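Side-chain contacts in Xaa-Pro Dipeptidase (Alteromonas macleodii, PDB 2QS8), which probably acts as a metal-dependent carboxypeptidase or dipeptidase of the amidohydrolase superfamily, releasing the C-terminal residue of its substrate: residues L372-E376 / S377-A381; I84-R88 / E89-I93; F213-E216 / E217-V221. All coordinates share one frame; numbering follows the deposited sequence.

Interaction 1: residues L372-E376 / S377-A381; sequences LGSIE and SGKLA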
ATOM      1  N   LEU A 372      -5.947  39.943 -13.632  1.00 32.35           N
ATOM      2  CA  LEU A 372      -7.109  40.398 -12.885  1.00 31.32           C
ATOM      3  C   LEU A 372      -6.665  40.956 -11.543  1.00 30.94           C
ATOM      4  O   LEU A 372      -5.483  40.897 -11.205  1.00 31.45           O
ATOM      5  CB  LEU A 372      -8.066  39.221 -12.657  1.00 30.34           C
ATOM      6  CG  LEU A 372      -8.786  38.690 -13.898  1.00 30.91           C
ATOM      7  CD1 LEU A 372      -9.318  37.279 -13.640  1.00 29.71           C
ATOM      8  CD2 LEU A 372      -9.916  39.644 -14.264  1.00 29.00           C
ATOM      9  N   GLY A 373      -7.610  41.508 -10.784  1.00 30.51           N
ATOM     10  CA  GLY A 373      -7.275  42.027  -9.470  1.00 30.31           C
ATOM     11  C   GLY A 373      -7.176  43.531  -9.337  1.00 31.39           C
ATOM     12  O   GLY A 373      -7.135  44.048  -8.221  1.00 32.31           O
ATOM     13  N   SER A 374      -7.138  44.239 -10.458  1.00 31.80           N
ATOM     14  CA  SER A 374      -7.041  45.697 -10.425  1.00 32.57           C
ATOM     15  C   SER A 374      -7.510  46.315 -11.733  1.00 32.89           C
ATOM     16  O   SER A 374      -7.500  45.670 -12.785  1.00 31.90           O
ATOM     17  CB  SER A 374      -5.599  46.139 -10.158  1.00 30.98           C
ATOM     18  OG  SER A 374      -4.754  45.790 -11.240  1.00 31.56           O
ATOM     19  N   ILE A 375      -7.936  47.568 -11.662  1.00 33.54           N
ATOM     20  CA  ILE A 375      -8.384  48.260 -12.859  1.00 33.86           C
ATOM     21  C   ILE A 375      -7.168  49.004 -13.394  1.00 34.18           C
ATOM     22  O   ILE A 375      -6.856  50.120 -12.979  1.00 33.93           O
ATOM     23  CB  ILE A 375      -9.545  49.196 -12.538  1.00 32.40           C
ATOM     24  CG1 ILE A 375     -10.697  48.357 -11.959  1.00 31.85           C
ATOM     25  CG2 ILE A 375      -9.981  49.932 -13.794  1.00 32.94           C
ATOM     26  CD1 ILE A 375     -11.926  49.134 -11.557  1.00 32.39           C
ATOM     27  N   GLU A 376      -6.472  48.333 -14.305  1.00 35.62           N
ATOM     28  CA  GLU A 376      -5.250  48.831 -14.909  1.00 35.96           C
ATOM     29  C   GLU A 376      -5.255  48.447 -16.379  1.00 34.85           C
ATOM     30  O   GLU A 376      -5.801  47.406 -16.754  1.00 32.80           O
ATOM     31  CB  GLU A 376      -4.047  48.182 -14.217  1.00 37.88           C
ATOM     32  CG  GLU A 376      -3.018  49.155 -13.657  1.00 42.47           C
ATOM     33  CD  GLU A 376      -2.174  48.544 -12.535  1.00 43.78           C
ATOM     34  OE1 GLU A 376      -1.233  49.220 -12.066  1.00 43.88           O
ATOM     35  OE2 GLU A 376      -2.454  47.400 -12.114  1.00 43.15           O
ATOM     36  N   SER A 377      -4.642  49.285 -17.205  1.00 33.78           N
ATOM     37  CA  SER A 377      -4.578  49.032 -18.638  1.00 33.86           C
ATOM     38  C   SER A 377      -3.914  47.688 -18.931  1.00 32.18           C
ATOM     39  O   SER A 377      -2.853  47.375 -18.385  1.00 30.14           O
ATOM     40  CB  SER A 377      -3.793  50.151 -19.335  1.00 36.71           C
ATOM     41  OG  SER A 377      -4.371  51.422 -19.079  1.00 42.81           O
ATOM     42  N   GLY A 378      -4.544  46.903 -19.800  1.00 29.70           N
ATOM     43  CA  GLY A 378      -4.005  45.605 -20.149  1.00 30.19           C
ATOM     44  C   GLY A 378      -4.714  44.443 -19.470  1.00 30.76           C
ATOM     45  O   GLY A 378      -4.875  43.382 -20.069  1.00 30.75           O
ATOM     46  N   LYS A 379      -5.150  44.634 -18.229  1.00 29.57           N
ATOM     47  CA  LYS A 379      -5.834  43.565 -17.500  1.00 29.95           C
ATOM     48  C   LYS A 379      -7.228  43.275 -18.027  1.00 28.57           C
ATOM     49  O   LYS A 379      -7.779  44.059 -18.797  1.00 29.34           O
ATOM     50  CB  LYS A 379      -5.909  43.897 -16.009  1.00 31.43           C
ATOM     51  CG  LYS A 379      -4.574  43.752 -15.300  1.00 33.79           C
ATOM     52  CD  LYS A 379      -4.746  43.684 -13.795  1.00 35.59           C
ATOM     53  CE  LYS A 379      -3.417  43.428 -13.099  1.00 36.41           C
ATOM     54  NZ  LYS A 379      -3.572  43.320 -11.620  1.00 40.14           N
ATOM     55  N   LEU A 380      -7.790  42.142 -17.618  1.00 26.69           N
ATOM     56  CA  LEU A 380      -9.128  41.753 -18.049  1.00 25.95           C
ATOM     57  C   LEU A 380     -10.179  42.687 -17.456  1.00 23.92           C
ATOM     58  O   LEU A 380     -10.057  43.146 -16.311  1.00 21.25           O
ATOM     59  CB  LEU A 380      -9.415  40.300 -17.644  1.00 26.94           C
ATOM     60  CG  LEU A 380      -8.563  39.218 -18.334  1.00 28.81           C
ATOM     61  CD1 LEU A 380      -8.861  37.839 -17.736  1.00 27.49           C
ATOM     62  CD2 LEU A 380      -8.854  39.210 -19.827  1.00 28.45           C
ATOM     63  N   ALA A 381     -11.212  42.963 -18.245  1.00 23.36           N
ATOM     64  CA  ALA A 381     -12.290  43.858 -17.847  1.00 23.97           C
ATOM     65  C   ALA A 381     -13.335  43.259 -16.903  1.00 24.84           C
ATOM     66  O   ALA A 381     -14.443  42.905 -17.317  1.00 23.25           O
ATOM     67  CB  ALA A 381     -12.978  44.426 -19.091  1.00 21.91           C
TER
HETATM   68  O   HOH W   1      -8.523  43.244 -13.914  1.00 26.85           O
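In the loop between helix 360-365 and strand 383-386, the K379 side chain reaches back across the bend to L372 and S374. E376 to K379 form a type II beta turn, closed by K379 N giving a hydrogen bond to E376 O at 3.2 Å. G378 has a positive phi of 103°, a value that suits glycine in this turn. From the turn the K379 chain runs out extended, and its ammonium group lies over the first half of the loop. K379 NZ donates to S374 OG at 2.8 Å and to L372 O at 3.1 Å. It meets L372 O from above the carbonyl plane, not on a lone pair. E369 O takes a third bond from NZ, so three oxygens hold this buried charge.

S374 OG stands between its own backbone N and carbonyl carbon (chi1 66°). There it accepts from K379 NZ and donates to E376 OE2 at 2.9 Å. The same carboxylate oxygen makes a salt bridge with K20. In this amidohydrolase the loop packs against strand 36-42, through I375 and S377, and against strand 60-67, through L372. At the far end of the bend the two leucines cross obliquely. L372 CD2 comes to 3.5 Å from L380 CB, while L372 CG faces L380 CD1. Between the two arms a water donates to S374 O at 2.9 Å and to L380 O at 2.8 Å.

Interaction 2: residues I84-R88 / E89-I93; sequences IKVER and EMQAI
V86 lies across M90 and Q91 at the start of helix 88-104, and a single methyl, CG1, does the touching. The V86 and M90 side chains cross at about a right angle. V86 CG1 is 3.9 Å from CG of M90, which is a selenomethionine. Q91 is met more obliquely, with V86 CG1 3.8 Å from Q91 CG. The valine torsion explains the choice of methyl: CG1 lies opposite the backbone N (chi1 -165°), on the side of the carbonyl carbon and the coming helix. Beyond CG the M90 chain bends twice, which carries its selenium end away from V86.

E87 is the N-cap residue. Its carbonyl oxygen accepts from Q91 N at 3.1 Å, and R88 O accepts from A92 N, also at 3.1 Å. These are the first bonds of the helix. The E87 side chain folds back at chi2 (-69°), and its carboxylate turns to the residue before V86. E87 OE2 forms a salt bridge with K85 NZ at 2.9 Å, met on the anti side of the carboxylate. On the helix side, E89 bends at chi2 so that its OE1 lies 3.8 Å from E87 CB. R88 points outward, and its guanidinium forms a salt bridge with D160 of the second subunit while its chain packs on V159 of that subunit.

The apolar touch is thus small and lies at the surface. E87 and E89 would probably interact favourably with the helix dipole but repel each other weakly, with K85 offsetting the charge of E87.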
ATOM      1  N   ILE A  84     -33.731  15.074   3.743  1.00 27.93           N
ATOM      2  CA  ILE A  84     -33.294  13.731   4.105  1.00 29.18           C
ATOM      3  C   ILE A  84     -32.075  13.278   3.311  1.00 27.98           C
ATOM      4  O   ILE A  84     -31.223  12.572   3.834  1.00 27.62           O
ATOM      5  CB  ILE A  84     -34.422  12.710   3.912  1.00 31.10           C
ATOM      6  CG1 ILE A  84     -35.658  13.159   4.697  1.00 34.05           C
ATOM      7  CG2 ILE A  84     -33.975  11.330   4.401  1.00 31.73           C
ATOM      8  CD1 ILE A  84     -35.417  13.325   6.186  1.00 33.00           C
ATOM      9  N   LYS A  85     -32.003  13.686   2.052  1.00 26.39           N
ATOM     10  CA  LYS A  85     -30.888  13.327   1.190  1.00 26.80           C
ATOM     11  C   LYS A  85     -30.725  14.411   0.136  1.00 25.11           C
ATOM     12  O   LYS A  85     -31.663  15.164  -0.132  1.00 23.34           O
ATOM     13  CB  LYS A  85     -31.169  11.993   0.490  1.00 27.49           C
ATOM     14  CG  LYS A  85     -32.356  12.045  -0.465  1.00 29.96           C
ATOM     15  CD  LYS A  85     -32.589  10.699  -1.136  1.00 35.43           C
ATOM     16  CE  LYS A  85     -33.762  10.748  -2.107  1.00 35.53           C
ATOM     17  NZ  LYS A  85     -33.515  11.688  -3.228  1.00 35.12           N
ATOM     18  N   VAL A  86     -29.533  14.493  -0.446  1.00 24.77           N
ATOM     19  CA  VAL A  86     -29.263  15.468  -1.500  1.00 24.64           C
ATOM     20  C   VAL A  86     -28.517  14.774  -2.632  1.00 25.55           C
ATOM     21  O   VAL A  86     -27.330  14.468  -2.504  1.00 26.63           O
ATOM     22  CB  VAL A  86     -28.385  16.637  -1.010  1.00 23.93           C
ATOM     23  CG1 VAL A  86     -28.456  17.778  -2.010  1.00 20.62           C
ATOM     24  CG2 VAL A  86     -28.838  17.105   0.343  1.00 25.11           C
ATOM     25  N   GLU A  87     -29.213  14.518  -3.735  1.00 25.81           N
ATOM     26  CA  GLU A  87     -28.599  13.859  -4.882  1.00 24.35           C
ATOM     27  C   GLU A  87     -27.527  14.781  -5.464  1.00 25.05           C
ATOM     28  O   GLU A  87     -27.543  15.992  -5.208  1.00 25.42           O
ATOM     29  CB  GLU A  87     -29.650  13.554  -5.959  1.00 23.45           C
ATOM     30  CG  GLU A  87     -30.832  12.700  -5.502  1.00 26.02           C
ATOM     31  CD  GLU A  87     -30.476  11.249  -5.196  1.00 27.67           C
ATOM     32  OE1 GLU A  87     -29.306  10.837  -5.385  1.00 24.46           O
ATOM     33  OE2 GLU A  87     -31.389  10.515  -4.763  1.00 29.83           O
ATOM     34  N   ARG A  88     -26.600  14.210  -6.237  1.00 23.74           N
ATOM     35  CA  ARG A  88     -25.546  15.007  -6.851  1.00 24.27           C
ATOM     36  C   ARG A  88     -26.174  15.992  -7.837  1.00 22.83           C
ATOM     37  O   ARG A  88     -25.740  17.141  -7.945  1.00 21.01           O
ATOM     38  CB  ARG A  88     -24.524  14.118  -7.571  1.00 25.63           C
ATOM     39  CG  ARG A  88     -23.685  13.270  -6.634  1.00 29.79           C
ATOM     40  CD  ARG A  88     -22.408  12.844  -7.304  1.00 33.52           C
ATOM     41  NE  ARG A  88     -22.615  11.773  -8.265  1.00 38.81           N
ATOM     42  CZ  ARG A  88     -21.832  11.559  -9.316  1.00 41.57           C
ATOM     43  NH1 ARG A  88     -20.795  12.352  -9.545  1.00 44.18           N
ATOM     44  NH2 ARG A  88     -22.074  10.538 -10.127  1.00 41.47           N
ATOM     45  N   GLU A  89     -27.197  15.532  -8.549  1.00 21.24           N
ATOM     46  CA  GLU A  89     -27.893  16.389  -9.492  1.00 21.44           C
ATOM     47  C   GLU A  89     -28.489  17.613  -8.768  1.00 20.54           C
ATOM     48  O   GLU A  89     -28.479  18.713  -9.311  1.00 19.47           O
ATOM     49  CB  GLU A  89     -29.004  15.619 -10.204  1.00 21.19           C
ATOM     50  CG  GLU A  89     -28.523  14.557 -11.197  1.00 22.47           C
ATOM     51  CD  GLU A  89     -28.010  13.275 -10.542  1.00 24.48           C
ATOM     52  OE1 GLU A  89     -27.902  13.206  -9.300  1.00 23.13           O
ATOM     53  OE2 GLU A  89     -27.708  12.325 -11.289  1.00 24.09           O
HETATM   54  N   MSE A  90     -29.015  17.419  -7.556  1.00 19.48           N
HETATM   55  CA  MSE A  90     -29.590  18.538  -6.799  1.00 19.62           C
HETATM   56  C   MSE A  90     -28.493  19.538  -6.392  1.00 18.34           C
HETATM   57  O   MSE A  90     -28.705  20.740  -6.448  1.00 19.38           O
HETATM   58  CB  MSE A  90     -30.324  18.036  -5.548  1.00 17.06           C
HETATM   59  CG  MSE A  90     -30.928  19.136  -4.681  1.00 14.39           C
HETATM   60 SE   MSE A  90     -32.375  20.030  -5.693  1.00 24.51          SE
HETATM   61  CE  MSE A  90     -33.862  18.734  -5.531  1.00 16.30           C
ATOM     62  N   GLN A  91     -27.328  19.033  -5.994  1.00 17.94           N
ATOM     63  CA  GLN A  91     -26.216  19.895  -5.608  1.00 17.71           C
ATOM     64  C   GLN A  91     -25.835  20.804  -6.782  1.00 17.82           C
ATOM     65  O   GLN A  91     -25.652  22.006  -6.622  1.00 17.67           O
ATOM     66  CB  GLN A  91     -25.001  19.059  -5.198  1.00 17.20           C
ATOM     67  CG  GLN A  91     -25.238  18.190  -3.978  1.00 21.24           C
ATOM     68  CD  GLN A  91     -24.187  17.099  -3.794  1.00 23.39           C
ATOM     69  OE1 GLN A  91     -24.448  16.089  -3.147  1.00 28.52           O
ATOM     70  NE2 GLN A  91     -23.006  17.298  -4.349  1.00 23.55           N
ATOM     71  N   ALA A  92     -25.734  20.205  -7.964  1.00 18.13           N
ATOM     72  CA  ALA A  92     -25.380  20.943  -9.171  1.00 20.35           C
ATOM     73  C   ALA A  92     -26.430  21.994  -9.523  1.00 19.61           C
ATOM     74  O   ALA A  92     -26.091  23.132  -9.845  1.00 19.46           O
ATOM     75  CB  ALA A  92     -25.183  19.979 -10.339  1.00 17.97           C
ATOM     76  N   ILE A  93     -27.696  21.600  -9.464  1.00 19.90           N
ATOM     77  CA  ILE A  93     -28.812  22.497  -9.757  1.00 19.23           C
ATOM     78  C   ILE A  93     -28.777  23.695  -8.818  1.00 19.21           C
ATOM     79  O   ILE A  93     -28.871  24.834  -9.257  1.00 20.94           O
ATOM     80  CB  ILE A  93     -30.158  21.748  -9.627  1.00 17.63           C
ATOM     81  CG1 ILE A  93     -30.289  20.785 -10.807  1.00 18.00           C
ATOM     82  CG2 ILE A  93     -31.330  22.720  -9.612  1.00 17.89           C
ATOM     83  CD1 ILE A  93     -31.397  19.787 -10.667  1.00 20.03           C
TER

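Interaction 3: residues F213-E216 / E217-V221; sequences FTQE and EVDAV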
ATOM      1  N   PHE A 213      -3.157  15.058   9.460  1.00 19.58           N
ATOM      2  CA  PHE A 213      -2.214  14.741   8.396  1.00 20.90           C
ATOM      3  C   PHE A 213      -0.853  14.660   9.075  1.00 21.06           C
ATOM      4  O   PHE A 213      -0.524  15.503   9.918  1.00 21.20           O
ATOM      5  CB  PHE A 213      -2.177  15.837   7.324  1.00 20.85           C
ATOM      6  CG  PHE A 213      -3.083  15.588   6.140  1.00 20.84           C
ATOM      7  CD1 PHE A 213      -4.466  15.703   6.256  1.00 20.34           C
ATOM      8  CD2 PHE A 213      -2.544  15.242   4.907  1.00 20.80           C
ATOM      9  CE1 PHE A 213      -5.300  15.480   5.154  1.00 21.81           C
ATOM     10  CE2 PHE A 213      -3.369  15.013   3.795  1.00 22.99           C
ATOM     11  CZ  PHE A 213      -4.749  15.134   3.922  1.00 22.06           C
ATOM     12  N   THR A 214      -0.069  13.646   8.738  1.00 19.41           N
ATOM     13  CA  THR A 214       1.270  13.514   9.308  1.00 20.20           C
ATOM     14  C   THR A 214       2.131  14.468   8.470  1.00 20.15           C
ATOM     15  O   THR A 214       1.706  14.912   7.403  1.00 19.53           O
ATOM     16  CB  THR A 214       1.816  12.088   9.141  1.00 19.16           C
ATOM     17  OG1 THR A 214       2.038  11.852   7.752  1.00 18.50           O
ATOM     18  CG2 THR A 214       0.815  11.033   9.676  1.00 19.56           C
ATOM     19  N   GLN A 215       3.336  14.789   8.936  1.00 22.31           N
ATOM     20  CA  GLN A 215       4.189  15.701   8.187  1.00 22.61           C
ATOM     21  C   GLN A 215       4.504  15.058   6.835  1.00 23.80           C
ATOM     22  O   GLN A 215       4.501  15.725   5.800  1.00 23.67           O
ATOM     23  CB  GLN A 215       5.477  16.001   8.950  1.00 24.78           C
ATOM     24  CG  GLN A 215       6.302  17.105   8.310  1.00 23.47           C
ATOM     25  CD  GLN A 215       5.559  18.436   8.286  1.00 24.88           C
ATOM     26  OE1 GLN A 215       5.230  19.008   9.333  1.00 26.19           O
ATOM     27  NE2 GLN A 215       5.291  18.938   7.085  1.00 27.61           N
ATOM     28  N   GLU A 216       4.770  13.759   6.851  1.00 23.41           N
ATOM     29  CA  GLU A 216       5.055  13.023   5.620  1.00 25.30           C
ATOM     30  C   GLU A 216       3.867  13.096   4.642  1.00 24.55           C
ATOM     31  O   GLU A 216       4.052  13.259   3.438  1.00 24.44           O
ATOM     32  CB  GLU A 216       5.356  11.563   5.958  1.00 27.86           C
ATOM     33  CG  GLU A 216       5.463  10.623   4.770  1.00 33.42           C
ATOM     34  CD  GLU A 216       5.683   9.168   5.201  1.00 37.76           C
ATOM     35  OE1 GLU A 216       4.922   8.670   6.059  1.00 40.14           O
ATOM     36  OE2 GLU A 216       6.616   8.518   4.678  1.00 39.35           O
ATOM     37  N   GLU A 217       2.652  12.975   5.160  1.00 23.29           N
ATOM     38  CA  GLU A 217       1.471  13.028   4.318  1.00 23.41           C
ATOM     39  C   GLU A 217       1.219  14.421   3.724  1.00 21.62           C
ATOM     40  O   GLU A 217       0.910  14.537   2.541  1.00 21.72           O
ATOM     41  CB  GLU A 217       0.229  12.550   5.092  1.00 23.90           C
ATOM     42  CG  GLU A 217       0.295  11.090   5.553  1.00 24.76           C
ATOM     43  CD  GLU A 217      -0.881  10.678   6.437  1.00 25.21           C
ATOM     44  OE1 GLU A 217      -1.364  11.493   7.247  1.00 23.90           O
ATOM     45  OE2 GLU A 217      -1.311   9.515   6.337  1.00 27.47           O
ATOM     46  N   VAL A 218       1.353  15.477   4.519  1.00 20.35           N
ATOM     47  CA  VAL A 218       1.118  16.806   3.973  1.00 20.29           C
ATOM     48  C   VAL A 218       2.268  17.228   3.063  1.00 19.81           C
ATOM     49  O   VAL A 218       2.059  17.974   2.108  1.00 19.35           O
ATOM     50  CB  VAL A 218       0.847  17.874   5.088  1.00 21.18           C
ATOM     51  CG1 VAL A 218       2.021  17.983   6.045  1.00 20.63           C
ATOM     52  CG2 VAL A 218       0.561  19.214   4.443  1.00 23.60           C
ATOM     53  N   ASP A 219       3.478  16.744   3.331  1.00 20.73           N
ATOM     54  CA  ASP A 219       4.605  17.064   2.451  1.00 21.95           C
ATOM     55  C   ASP A 219       4.263  16.459   1.081  1.00 22.46           C
ATOM     56  O   ASP A 219       4.475  17.082   0.040  1.00 23.11           O
ATOM     57  CB  ASP A 219       5.928  16.449   2.953  1.00 21.85           C
ATOM     58  CG  ASP A 219       6.528  17.202   4.140  1.00 25.08           C
ATOM     59  OD1 ASP A 219       6.146  18.365   4.363  1.00 24.33           O
ATOM     60  OD2 ASP A 219       7.389  16.638   4.849  1.00 27.04           O
ATOM     61  N   ALA A 220       3.724  15.238   1.105  1.00 20.26           N
ATOM     62  CA  ALA A 220       3.347  14.535  -0.117  1.00 19.49           C
ATOM     63  C   ALA A 220       2.289  15.307  -0.902  1.00 18.88           C
ATOM     64  O   ALA A 220       2.273  15.257  -2.123  1.00 19.49           O
ATOM     65  CB  ALA A 220       2.840  13.130   0.208  1.00 17.93           C
ATOM     66  N   VAL A 221       1.413  16.018  -0.188  1.00 17.84           N
ATOM     67  CA  VAL A 221       0.372  16.812  -0.827  1.00 18.55           C
ATOM     68  C   VAL A 221       1.019  17.935  -1.635  1.00 20.63           C
ATOM     69  O   VAL A 221       0.691  18.143  -2.803  1.00 21.03           O
ATOM     70  CB  VAL A 221      -0.585  17.465   0.218  1.00 20.22           C
ATOM     71  CG1 VAL A 221      -1.540  18.420  -0.469  1.00 18.76           C
ATOM     72  CG2 VAL A 221      -1.356  16.399   0.973  1.00 18.47           C
TER
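T214 and E217 face each other across the first turn of helix 215-227, and each accepts a backbone N-H from the other. E217 N donates to T214 OG1 at 2.9 Å. T214 N donates to E217 OE1, also at 2.9 Å, on the anti side and 25° out of the carboxylate plane. T214 OG1 can meet the helix N-H because it sits between its own backbone N and carbonyl carbon (chi1 68°). The extended E217 chain passes the hydroxyl, with E217 CG 2.9 Å from T214 OG1, and brings its carboxylate back to T214. That carboxylate has further partners: OE2 accepts from G174 N, and OE1 forms a salt bridge with R183 of the third subunit.

The tight side is apolar and buried. F213 precedes the cap, and its ring packs between the helix and strand 192-196, met obliquely by E217 CB and V221 CG2. F213 CE2 is 3.7 Å from V221 CG2, and F213 CD2 is 3.9 Å from E217 CB. V218 N lies at the ring edge, near its plane. F213, V218 and V221 all touch I195 of strand 192-196.

The other side is more polar and less enclosed. Q215 NE2 donates to D219 OD1 at 2.9 Å, one helical turn on. The aspartate oxygen lies in the amide plane of Q215, but the nitrogen approaches from above the carboxylate plane, with the two planes 37° apart. Q215 NE2 also bonds to R244 O. E216 is exposed and extends outward, where OE2 bonds to Y176 OH of the third subunit.

The reciprocal T214-E217 bonds form a capping box, here starting the helix of the beta-alpha-beta unit made by strand 192-196, helix 215-227 and strand 231-236 of the TIM barrel.

The three contacts are separate, with centres 32 to 37 Å apart. Interactions 2 and 3 both lie at helix starts, but differ in burial. Interaction 3 is partly buried: a capping box closes the helix end, and an aromatic ring packs beside it against a barrel strand. Interaction 2 is a surface contact with few apolar atoms, and no side-chain capping bond joins its halves. Interaction 1 is a loop bend, partly buried, held by one lysine with several oxygen partners. Other subunits also set them apart. Interaction 2 reaches the second subunit and interaction 3 the third, both through salt bridges, while no other chain touches interaction 1.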